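ThermoDBP-single stranded DNA binding protein (Thermoproteus tenax, PDB 3TEK) binds single-stranded DNA, probably standing in for the canonical single-stranded DNA-binding protein that has been displaced in the Thermoproteales. Local coordinates at residues 39-44 with 99-104; 24-29 with 66-71; 58-63 with 74-79. One frame throughout, in Å; residues are numbered along the deposited sequence.

Overall arrangement
All three contacts rest on apolar side chains and aliphatic parts of polar ones, and no hydrogen bond crosses any of them. Contacts 1 and 3 are buried, whereas contact 2 runs from a buried valine out to an exposed lysine. Contacts 2 and 3 share helix 52-68 and touch each other, their centres about 9 Å apart; one fixes that helix to the antiparallel sheet, the other fixes helix 71-79 to it. Contact 1 lies on the opposite side of the chain's centre, about 28 Å from contact 2 between centres, and joins helix 37-41 to helix 83-108. It is made by three phenylalanines; in the other two, methyl groups on a phenyl ring approach closest.

Contact 1: 39-44 with 99-104; sequences RLFGRY and WFFEEA
Immediately before Phe100 and Phe101, the two side chains that receive Phe41, the carbonyl oxygen of Trp99 is gripped by two backbone donors: Glu103 N and Ala104 N each lie 2.9 Å from Trp99 O. The bond from Ala104 spans five residues and marks a wider, pi-type turn in the helix. Here the wider turn adds a second donor to the usual i to i+4 bond.

Phe41 reaches this helix with CD2 and CE2 of its ring. Its CE2 lies 3.8 Å from Phe100 CB and nearly as close to Phe100 CG, where the phenyl group joins its stem. The two rings are inclined at 46° with centroids 5.8 Å apart, an oblique pairing. One atom back along the ring, Phe41 CD2 comes 4.2 Å from Phe101 CE2, as the two side chains pass alongside one another, running opposite ways.

The receiving rings also brace one another. Phe100 CG is anti to the backbone N (chi1 178°), whereas Phe101 CG is beside it, and Phe100 CD2 is held 3.7 Å above the centre of the Phe101 ring. Behind Phe41, Leu40 CD2 lies over the rim of one ring face.

The short helix 37-41 is thereby docked on the long helix 83-108, where Phe41 also packs on Phe93 and Lys97, while Phe100 meets Phe116 and Trp99 turns to Thr138 and Leu140 of strand 131-142.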
loop_
_atom_site.group_PDB
_atom_site.type_symbol
_atom_site.label_atom_id
_atom_site.label_comp_id
_atom_site.label_asym_id
_atom_site.label_seq_id
_atom_site.Cartn_x
_atom_site.Cartn_y
_atom_site.Cartn_z
ATOM N N ARG A 39 -13.253 -1.266 6.043
ATOM C CA ARG A 39 -12.738 -2.390 5.243
ATOM C C ARG A 39 -11.236 -2.365 5.162
ATOM O O ARG A 39 -10.575 -3.386 5.309
ATOM C CB ARG A 39 -13.266 -2.349 3.810
ATOM C CG ARG A 39 -14.744 -2.655 3.644
ATOM C CD ARG A 39 -15.116 -2.690 2.146
ATOM N NE ARG A 39 -14.147 -3.425 1.322
ATOM C CZ ARG A 39 -14.014 -4.749 1.272
ATOM N NH1 ARG A 39 -14.788 -5.552 2.002
ATOM N NH2 ARG A 39 -13.089 -5.283 0.477
ATOM N N LEU A 40 -10.699 -1.181 4.910
ATOM C CA LEU A 40 -9.278 -1.050 4.620
ATOM C C LEU A 40 -8.426 -1.071 5.891
ATOM O O LEU A 40 -7.411 -1.776 5.948
ATOM C CB LEU A 40 -9.005 0.233 3.832
ATOM C CG LEU A 40 -7.526 0.496 3.501
ATOM C CD1 LEU A 40 -6.910 -0.566 2.568
ATOM C CD2 LEU A 40 -7.415 1.926 2.944
ATOM N N PHE A 41 -8.828 -0.275 6.876
ATOM C CA PHE A 41 -8.032 -0.060 8.089
ATOM C C PHE A 41 -8.600 -0.746 9.323
ATOM O O PHE A 41 -7.907 -0.831 10.330
ATOM C CB PHE A 41 -7.907 1.432 8.431
ATOM C CG PHE A 41 -7.184 2.260 7.405
ATOM C CD1 PHE A 41 -5.892 1.946 7.007
ATOM C CD2 PHE A 41 -7.799 3.385 6.853
ATOM C CE1 PHE A 41 -5.230 2.741 6.061
ATOM C CE2 PHE A 41 -7.154 4.181 5.924
ATOM C CZ PHE A 41 -5.865 3.857 5.518
ATOM N N GLY A 42 -9.840 -1.221 9.250
ATOM C CA GLY A 42 -10.545 -1.760 10.423
ATOM C C GLY A 42 -10.859 -3.247 10.356
ATOM O O GLY A 42 -10.187 -4.010 9.651
ATOM N N ARG A 43 -11.902 -3.656 11.077
ATOM C CA ARG A 43 -12.223 -5.081 11.250
ATOM C C ARG A 43 -13.297 -5.632 10.289
ATOM O O ARG A 43 -13.691 -6.793 10.413
ATOM C CB ARG A 43 -12.652 -5.341 12.700
ATOM C CG ARG A 43 -14.124 -5.047 12.977
ATOM C CD ARG A 43 -14.358 -4.643 14.416
ATOM N NE ARG A 43 -15.643 -3.968 14.603
ATOM C CZ ARG A 43 -15.922 -2.730 14.196
ATOM N NH1 ARG A 43 -15.016 -1.998 13.551
ATOM N NH2 ARG A 43 -17.126 -2.217 14.426
ATOM N N TYR A 44 -13.770 -4.809 9.351
ATOM C CA TYR A 44 -14.845 -5.211 8.424
ATOM C C TYR A 44 -14.329 -5.874 7.139
ATOM O O TYR A 44 -15.120 -6.363 6.331
ATOM C CB TYR A 44 -15.729 -4.010 8.058
ATOM C CG TYR A 44 -16.563 -3.469 9.207
ATOM C CD1 TYR A 44 -17.750 -4.093 9.587
ATOM C CD2 TYR A 44 -16.172 -2.322 9.900
ATOM C CE1 TYR A 44 -18.523 -3.594 10.636
ATOM C CE2 TYR A 44 -16.934 -1.815 10.950
ATOM C CZ TYR A 44 -18.108 -2.454 11.312
ATOM O OH TYR A 44 -18.867 -1.957 12.347
ATOM N N TRP A 99 -2.356 9.560 8.345
ATOM C CA TRP A 99 -2.642 10.502 7.283
ATOM C C TRP A 99 -4.159 10.559 6.961
ATOM O O TRP A 99 -4.702 11.654 6.804
ATOM C CB TRP A 99 -1.837 10.154 6.028
ATOM C CG TRP A 99 -2.252 10.956 4.885
ATOM C CD1 TRP A 99 -1.889 12.239 4.621
ATOM C CD2 TRP A 99 -3.158 10.563 3.848
ATOM N NE1 TRP A 99 -2.512 12.673 3.471
ATOM C CE2 TRP A 99 -3.298 11.666 2.977
ATOM C CE3 TRP A 99 -3.856 9.388 3.571
ATOM C CZ2 TRP A 99 -4.112 11.628 1.826
ATOM C CZ3 TRP A 99 -4.650 9.333 2.427
ATOM C CH2 TRP A 99 -4.782 10.454 1.577
ATOM N N PHE A 100 -4.823 9.401 6.876
ATOM C CA PHE A 100 -6.246 9.371 6.480
ATOM C C PHE A 100 -7.121 10.015 7.525
ATOM O O PHE A 100 -7.943 10.847 7.224
ATOM C CB PHE A 100 -6.750 7.957 6.269
ATOM C CG PHE A 100 -8.206 7.899 5.905
ATOM C CD1 PHE A 100 -8.620 8.195 4.616
ATOM C CD2 PHE A 100 -9.156 7.602 6.858
ATOM C CE1 PHE A 100 -9.986 8.152 4.262
ATOM C CE2 PHE A 100 -10.534 7.562 6.537
ATOM C CZ PHE A 100 -10.952 7.838 5.237
ATOM N N PHE A 101 -6.928 9.630 8.776
ATOM C CA PHE A 101 -7.788 10.120 9.825
ATOM C C PHE A 101 -7.450 11.519 10.256
ATOM O O PHE A 101 -8.345 12.279 10.570
ATOM C CB PHE A 101 -7.796 9.171 11.011
ATOM C CG PHE A 101 -8.586 7.942 10.760
ATOM C CD1 PHE A 101 -9.973 7.999 10.736
ATOM C CD2 PHE A 101 -7.950 6.724 10.510
ATOM C CE1 PHE A 101 -10.725 6.869 10.480
ATOM C CE2 PHE A 101 -8.693 5.580 10.276
ATOM C CZ PHE A 101 -10.084 5.649 10.246
ATOM N N GLU A 102 -6.174 11.870 10.265
ATOM C CA GLU A 102 -5.759 13.148 10.841
ATOM C C GLU A 102 -5.584 14.266 9.816
ATOM O O GLU A 102 -5.587 15.440 10.194
ATOM C CB GLU A 102 -4.481 12.985 11.648
ATOM C CG GLU A 102 -4.643 12.025 12.809
ATOM C CD GLU A 102 -3.456 11.993 13.762
ATOM O OE1 GLU A 102 -3.376 11.023 14.550
ATOM O OE2 GLU A 102 -2.614 12.921 13.737
ATOM N N GLU A 103 -5.425 13.915 8.537
ATOM C CA GLU A 103 -5.281 14.917 7.490
ATOM C C GLU A 103 -6.395 14.825 6.448
ATOM O O GLU A 103 -7.089 15.799 6.206
ATOM C CB GLU A 103 -3.904 14.823 6.830
ATOM C CG GLU A 103 -2.753 15.248 7.732
ATOM C CD GLU A 103 -1.401 14.922 7.121
ATOM O OE1 GLU A 103 -0.693 14.026 7.641
ATOM O OE2 GLU A 103 -1.047 15.546 6.102
ATOM N N ALA A 104 -6.558 13.674 5.808
ATOM C CA ALA A 104 -7.579 13.547 4.731
ATOM C C ALA A 104 -9.025 13.819 5.209
ATOM O O ALA A 104 -9.770 14.597 4.590
ATOM C CB ALA A 104 -7.498 12.185 4.067
#

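Contact 2: 24-29 with 66-71; sequences KLVLIR and EQFGPD
Phe68 approaches Val26 and Lys24 from the last turn of helix 52-68. CB leaves the backbone at a slant to the strand, and CG, anti to the carbonyl carbon (chi1 -60°), directs the ring toward the strand. CD2 meets Ile75 CD1 of the following helix at 3.7 Å. CE2 then makes the main contact with the strand, 3.8 Å from Val26 CG2, in an oblique approach of methyl to ring. At the far end, Phe68 CZ is 4.3 Å from Lys24 CB, which lies at the ring edge near its plane, and Phe68 CE1 is only slightly farther from the same carbon. One face of the ring is partly overlain near its rim by Gln67 CB.

This is helix-on-sheet packing in an alpha+beta domain: helix 52-68 lies against one face of a four-stranded antiparallel sheet, and alternate residues of strand 23-31 serve opposite faces. Val26 and Ile28 turn to the helix and both touch Ser63, while Leu25 and Leu27 serve the other side of the strand.

The two methyls of Val26 divide the work. With CG1 anti to the backbone N (chi1 -173°), CG2 is presented to Phe68, and CG1 faces the aliphatic stem of Gln67, 4.3 Å from its CG. Polar ends lead elsewhere: Gln67 NE2 is hydrogen-bonded to Ser15 OG, and the lysine chain bends away, where Lys24 NZ is hydrogen-bonded to Thr19 OG1. Both partners belong to the neighbouring strand 13-20, whose Leu17 also touches Phe68. Directly after Phe68, Gly69 takes a positive phi of 71°, and the chain leaves the helical path.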
loop_
_atom_site.group_PDB
_atom_site.type_symbol
_atom_site.label_atom_id
_atom_site.label_comp_id
_atom_site.label_asym_id
_atom_site.label_seq_id
_atom_site.Cartn_x
_atom_site.Cartn_y
_atom_site.Cartn_z
ATOM N N LYS A 24 19.164 -3.149 -7.340
ATOM C CA LYS A 24 17.931 -2.847 -8.014
ATOM C C LYS A 24 16.845 -2.709 -6.948
ATOM O O LYS A 24 16.714 -3.563 -6.090
ATOM C CB LYS A 24 17.569 -3.970 -8.962
ATOM C CG LYS A 24 18.549 -4.160 -10.071
ATOM C CD LYS A 24 18.291 -3.182 -11.200
ATOM C CE LYS A 24 19.028 -3.605 -12.496
ATOM N NZ LYS A 24 20.357 -2.957 -12.576
ATOM N N LEU A 25 16.077 -1.635 -7.001
ATOM C CA LEU A 25 14.917 -1.475 -6.129
ATOM C C LEU A 25 13.655 -1.484 -6.981
ATOM O O LEU A 25 13.717 -1.291 -8.195
ATOM C CB LEU A 25 15.021 -0.198 -5.298
ATOM C CG LEU A 25 16.291 -0.185 -4.425
ATOM C CD1 LEU A 25 17.264 0.777 -4.987
ATOM C CD2 LEU A 25 15.970 0.224 -2.996
ATOM N N VAL A 26 12.521 -1.687 -6.325
ATOM C CA VAL A 26 11.244 -1.746 -7.007
ATOM C C VAL A 26 10.409 -0.553 -6.596
ATOM O O VAL A 26 10.039 -0.414 -5.423
ATOM C CB VAL A 26 10.495 -3.058 -6.714
ATOM C CG1 VAL A 26 9.227 -3.154 -7.588
ATOM C CG2 VAL A 26 11.414 -4.293 -6.968
ATOM N N LEU A 27 10.145 0.324 -7.566
ATOM C CA LEU A 27 9.160 1.398 -7.387
ATOM C C LEU A 27 7.762 0.842 -7.631
ATOM O O LEU A 27 7.494 0.310 -8.700
ATOM C CB LEU A 27 9.451 2.552 -8.338
ATOM C CG LEU A 27 8.517 3.759 -8.329
ATOM C CD1 LEU A 27 8.375 4.367 -6.942
ATOM C CD2 LEU A 27 9.037 4.789 -9.290
ATOM N N ILE A 28 6.881 0.947 -6.637
ATOM C CA ILE A 28 5.548 0.406 -6.761
ATOM C C ILE A 28 4.513 1.528 -6.651
ATOM O O ILE A 28 4.512 2.308 -5.695
ATOM C CB ILE A 28 5.260 -0.630 -5.698
ATOM C CG1 ILE A 28 6.294 -1.763 -5.748
ATOM C CG2 ILE A 28 3.845 -1.181 -5.858
ATOM C CD1 ILE A 28 6.032 -2.809 -4.734
ATOM N N ARG A 29 3.638 1.590 -7.649
ATOM C CA ARG A 29 2.500 2.481 -7.639
ATOM C C ARG A 29 1.298 1.634 -7.291
ATOM O O ARG A 29 0.966 0.706 -8.021
ATOM C CB ARG A 29 2.307 3.139 -9.006
ATOM C CG ARG A 29 3.460 4.056 -9.395
ATOM C CD ARG A 29 3.407 4.532 -10.836
ATOM N NE ARG A 29 4.692 5.145 -11.188
ATOM C CZ ARG A 29 5.530 4.746 -12.150
ATOM N NH1 ARG A 29 5.241 3.722 -12.952
ATOM N NH2 ARG A 29 6.670 5.412 -12.333
ATOM N N GLU A 66 6.656 -9.452 -11.604
ATOM C CA GLU A 66 6.731 -8.582 -12.798
ATOM C C GLU A 66 8.172 -8.260 -13.143
ATOM O O GLU A 66 8.647 -8.507 -14.265
ATOM C CB GLU A 66 6.014 -7.260 -12.545
ATOM C CG GLU A 66 4.563 -7.255 -12.887
ATOM C CD GLU A 66 4.332 -6.994 -14.374
ATOM O OE1 GLU A 66 4.904 -6.006 -14.913
ATOM O OE2 GLU A 66 3.576 -7.777 -14.994
ATOM N N GLN A 67 8.883 -7.728 -12.156
ATOM C CA GLN A 67 10.227 -7.233 -12.405
ATOM C C GLN A 67 11.336 -8.294 -12.504
ATOM O O GLN A 67 12.262 -8.117 -13.292
ATOM C CB GLN A 67 10.592 -6.160 -11.370
ATOM C CG GLN A 67 9.659 -4.949 -11.440
ATOM C CD GLN A 67 9.453 -4.440 -12.859
ATOM O OE1 GLN A 67 10.379 -4.434 -13.677
ATOM N NE2 GLN A 67 8.235 -3.999 -13.152
ATOM N N PHE A 68 11.257 -9.357 -11.713
ATOM C CA PHE A 68 12.330 -10.373 -11.672
ATOM C C PHE A 68 11.945 -11.765 -12.205
ATOM O O PHE A 68 12.743 -12.692 -12.104
ATOM C CB PHE A 68 12.834 -10.541 -10.244
ATOM C CG PHE A 68 13.393 -9.290 -9.663
ATOM C CD1 PHE A 68 14.649 -8.831 -10.053
ATOM C CD2 PHE A 68 12.668 -8.570 -8.728
ATOM C CE1 PHE A 68 15.174 -7.662 -9.524
ATOM C CE2 PHE A 68 13.173 -7.396 -8.177
ATOM C CZ PHE A 68 14.440 -6.941 -8.571
ATOM N N GLY A 69 10.724 -11.910 -12.719
ATOM C CA GLY A 69 10.200 -13.201 -13.180
ATOM C C GLY A 69 9.895 -14.181 -12.054
ATOM O O GLY A 69 9.674 -13.766 -10.927
ATOM N N PRO A 70 9.917 -15.497 -12.341
ATOM C CA PRO A 70 9.479 -16.458 -11.323
ATOM C C PRO A 70 10.340 -16.457 -10.061
ATOM O O PRO A 70 9.803 -16.692 -8.984
ATOM C CB PRO A 70 9.553 -17.818 -12.047
ATOM C CG PRO A 70 10.519 -17.620 -13.135
ATOM C CD PRO A 70 10.361 -16.176 -13.571
ATOM N N ASP A 71 11.646 -16.177 -10.174
ATOM C CA ASP A 71 12.480 -16.017 -8.959
ATOM C C ASP A 71 11.975 -14.860 -8.067
ATOM O O ASP A 71 12.330 -14.778 -6.907
ATOM C CB ASP A 71 13.983 -15.832 -9.265
ATOM C CG ASP A 71 14.894 -16.188 -8.045
ATOM O OD1 ASP A 71 15.644 -15.317 -7.547
ATOM O OD2 ASP A 71 14.840 -17.340 -7.557
#

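Contact 3: 58-63 with 74-79; sequences GAVAGS and NIFNRI
The ring of Phe76 lies flat against Ala61, in a contact that closes a splayed alpha-alpha hairpin. Helices 52-68 and 71-79 follow each other along the chain with a short turn between them, and the axes of the two segments run at 142°, approaching to 9.4 Å. Ala61 is where the backbones come nearest. Its methyl group is a clear example of a CH-pi contact: Ala61 CB stands 3.6 Å from the centroid of the Phe76 ring and only 5° off the ring normal, so that all six ring carbons share it almost equally. The ring comes so close that Phe76 CD1 also lies 3.8 Å from Ala61 CA.

Val60 adds a second contact to the ring. Its CG1 is 4.0 Å from Phe76 CD1 and about as far from CE1, approaching obliquely, and the two side chains run roughly at right angles. A looser touch, 4.4 Å from Val60 CG1 to Ile79 CD1, extends the apolar surface one turn along the second helix. Phe76 reaches across because its CG is anti to the backbone N (chi1 -177°).

In the next shell, Leu64 of the first helix also packs on Phe76, and Leu124 of strand 116-124 touches both Val60 and Ile79, tying the hairpin to the sheet. Ala59 and Ser63 lie on the sheet-facing side of helix 52-68, where both meet Val13 and Ala59 also touches Trp30. The buried serine hydroxyl turns back to its own helix: Ser63 OG donates to Ala59 O at 2.8 Å, while Ser63 N reaches the same oxygen at 3.0 Å from the opposite face of the carbonyl plane.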
loop_
_atom_site.group_PDB
_atom_site.type_symbol
_atom_site.label_atom_id
_atom_site.label_comp_id
_atom_site.label_asym_id
_atom_site.label_seq_id
_atom_site.Cartn_x
_atom_site.Cartn_y
_atom_site.Cartn_z
ATOM N N GLY A 58 -0.058 -8.654 -1.832
ATOM C CA GLY A 58 -0.296 -8.979 -3.234
ATOM C C GLY A 58 0.395 -7.989 -4.141
ATOM O O GLY A 58 0.982 -8.365 -5.156
ATOM N N ALA A 59 0.366 -6.715 -3.752
ATOM C CA ALA A 59 1.048 -5.685 -4.524
ATOM C C ALA A 59 2.567 -5.934 -4.584
ATOM O O ALA A 59 3.173 -5.815 -5.647
ATOM C CB ALA A 59 0.738 -4.266 -3.963
ATOM N N VAL A 60 3.166 -6.306 -3.456
ATOM C CA VAL A 60 4.616 -6.558 -3.426
ATOM C C VAL A 60 4.980 -7.808 -4.205
ATOM O O VAL A 60 5.910 -7.789 -5.013
ATOM C CB VAL A 60 5.101 -6.600 -1.981
ATOM C CG1 VAL A 60 6.525 -7.062 -1.885
ATOM C CG2 VAL A 60 4.871 -5.183 -1.347
ATOM N N ALA A 61 4.269 -8.894 -3.959
ATOM C CA ALA A 61 4.589 -10.198 -4.570
ATOM C C ALA A 61 4.417 -10.079 -6.063
ATOM O O ALA A 61 5.280 -10.521 -6.818
ATOM C CB ALA A 61 3.678 -11.294 -4.029
ATOM N N GLY A 62 3.304 -9.462 -6.476
ATOM C CA GLY A 62 3.014 -9.212 -7.884
ATOM C C GLY A 62 4.089 -8.380 -8.565
ATOM O O GLY A 62 4.526 -8.721 -9.651
ATOM N N SER A 63 4.523 -7.294 -7.922
ATOM C CA SER A 63 5.597 -6.469 -8.488
ATOM C C SER A 63 6.929 -7.248 -8.586
ATOM O O SER A 63 7.667 -7.086 -9.547
ATOM C CB SER A 63 5.790 -5.182 -7.702
ATOM O OG SER A 63 4.574 -4.427 -7.647
ATOM N N ASN A 74 10.602 -16.342 -5.053
ATOM C CA ASN A 74 11.622 -16.684 -4.047
ATOM C C ASN A 74 12.032 -15.476 -3.209
ATOM O O ASN A 74 12.261 -15.600 -2.019
ATOM C CB ASN A 74 12.851 -17.285 -4.718
ATOM C CG ASN A 74 12.557 -18.632 -5.322
ATOM O OD1 ASN A 74 11.909 -19.458 -4.706
ATOM N ND2 ASN A 74 13.031 -18.862 -6.518
ATOM N N ILE A 75 12.140 -14.322 -3.863
ATOM C CA ILE A 75 12.522 -13.087 -3.192
ATOM C C ILE A 75 11.421 -12.802 -2.202
ATOM O O ILE A 75 11.680 -12.575 -1.028
ATOM C CB ILE A 75 12.667 -11.892 -4.161
ATOM C CG1 ILE A 75 13.703 -12.182 -5.267
ATOM C CG2 ILE A 75 13.096 -10.643 -3.395
ATOM C CD1 ILE A 75 13.863 -11.059 -6.331
ATOM N N PHE A 76 10.187 -12.849 -2.678
ATOM C CA PHE A 76 9.039 -12.559 -1.825
ATOM C C PHE A 76 8.944 -13.476 -0.607
ATOM O O PHE A 76 8.703 -13.010 0.518
ATOM C CB PHE A 76 7.730 -12.622 -2.598
ATOM C CG PHE A 76 6.540 -12.260 -1.760
ATOM C CD1 PHE A 76 6.394 -10.972 -1.267
ATOM C CD2 PHE A 76 5.580 -13.209 -1.453
ATOM C CE1 PHE A 76 5.324 -10.637 -0.470
ATOM C CE2 PHE A 76 4.491 -12.889 -0.676
ATOM C CZ PHE A 76 4.358 -11.595 -0.177
ATOM N N ASN A 77 9.112 -14.772 -0.849
ATOM C CA ASN A 77 9.057 -15.761 0.232
ATOM C C ASN A 77 10.121 -15.534 1.295
ATOM O O ASN A 77 9.855 -15.704 2.472
ATOM C CB ASN A 77 9.123 -17.193 -0.328
ATOM C CG ASN A 77 7.798 -17.643 -0.903
ATOM O OD1 ASN A 77 6.750 -17.110 -0.538
ATOM N ND2 ASN A 77 7.834 -18.615 -1.819
ATOM N N ARG A 78 11.311 -15.111 0.877
ATOM C CA ARG A 78 12.332 -14.730 1.833
ATOM C C ARG A 78 11.937 -13.491 2.654
ATOM O O ARG A 78 11.994 -13.514 3.879
ATOM C CB ARG A 78 13.641 -14.449 1.135
ATOM C CG ARG A 78 14.706 -13.936 2.083
ATOM C CD ARG A 78 16.039 -13.954 1.415
ATOM N NE ARG A 78 16.047 -13.112 0.229
ATOM C CZ ARG A 78 16.180 -11.782 0.231
ATOM N NH1 ARG A 78 16.293 -11.095 1.373
ATOM N NH2 ARG A 78 16.184 -11.125 -0.926
ATOM N N ILE A 79 11.562 -12.405 1.987
ATOM C CA ILE A 79 11.369 -11.152 2.702
ATOM C C ILE A 79 10.083 -11.103 3.492
ATOM O O ILE A 79 9.998 -10.379 4.507
ATOM C CB ILE A 79 11.458 -9.913 1.773
ATOM C CG1 ILE A 79 10.287 -9.843 0.804
ATOM C CG2 ILE A 79 12.742 -9.920 1.017
ATOM C CD1 ILE A 79 10.218 -8.516 0.074
#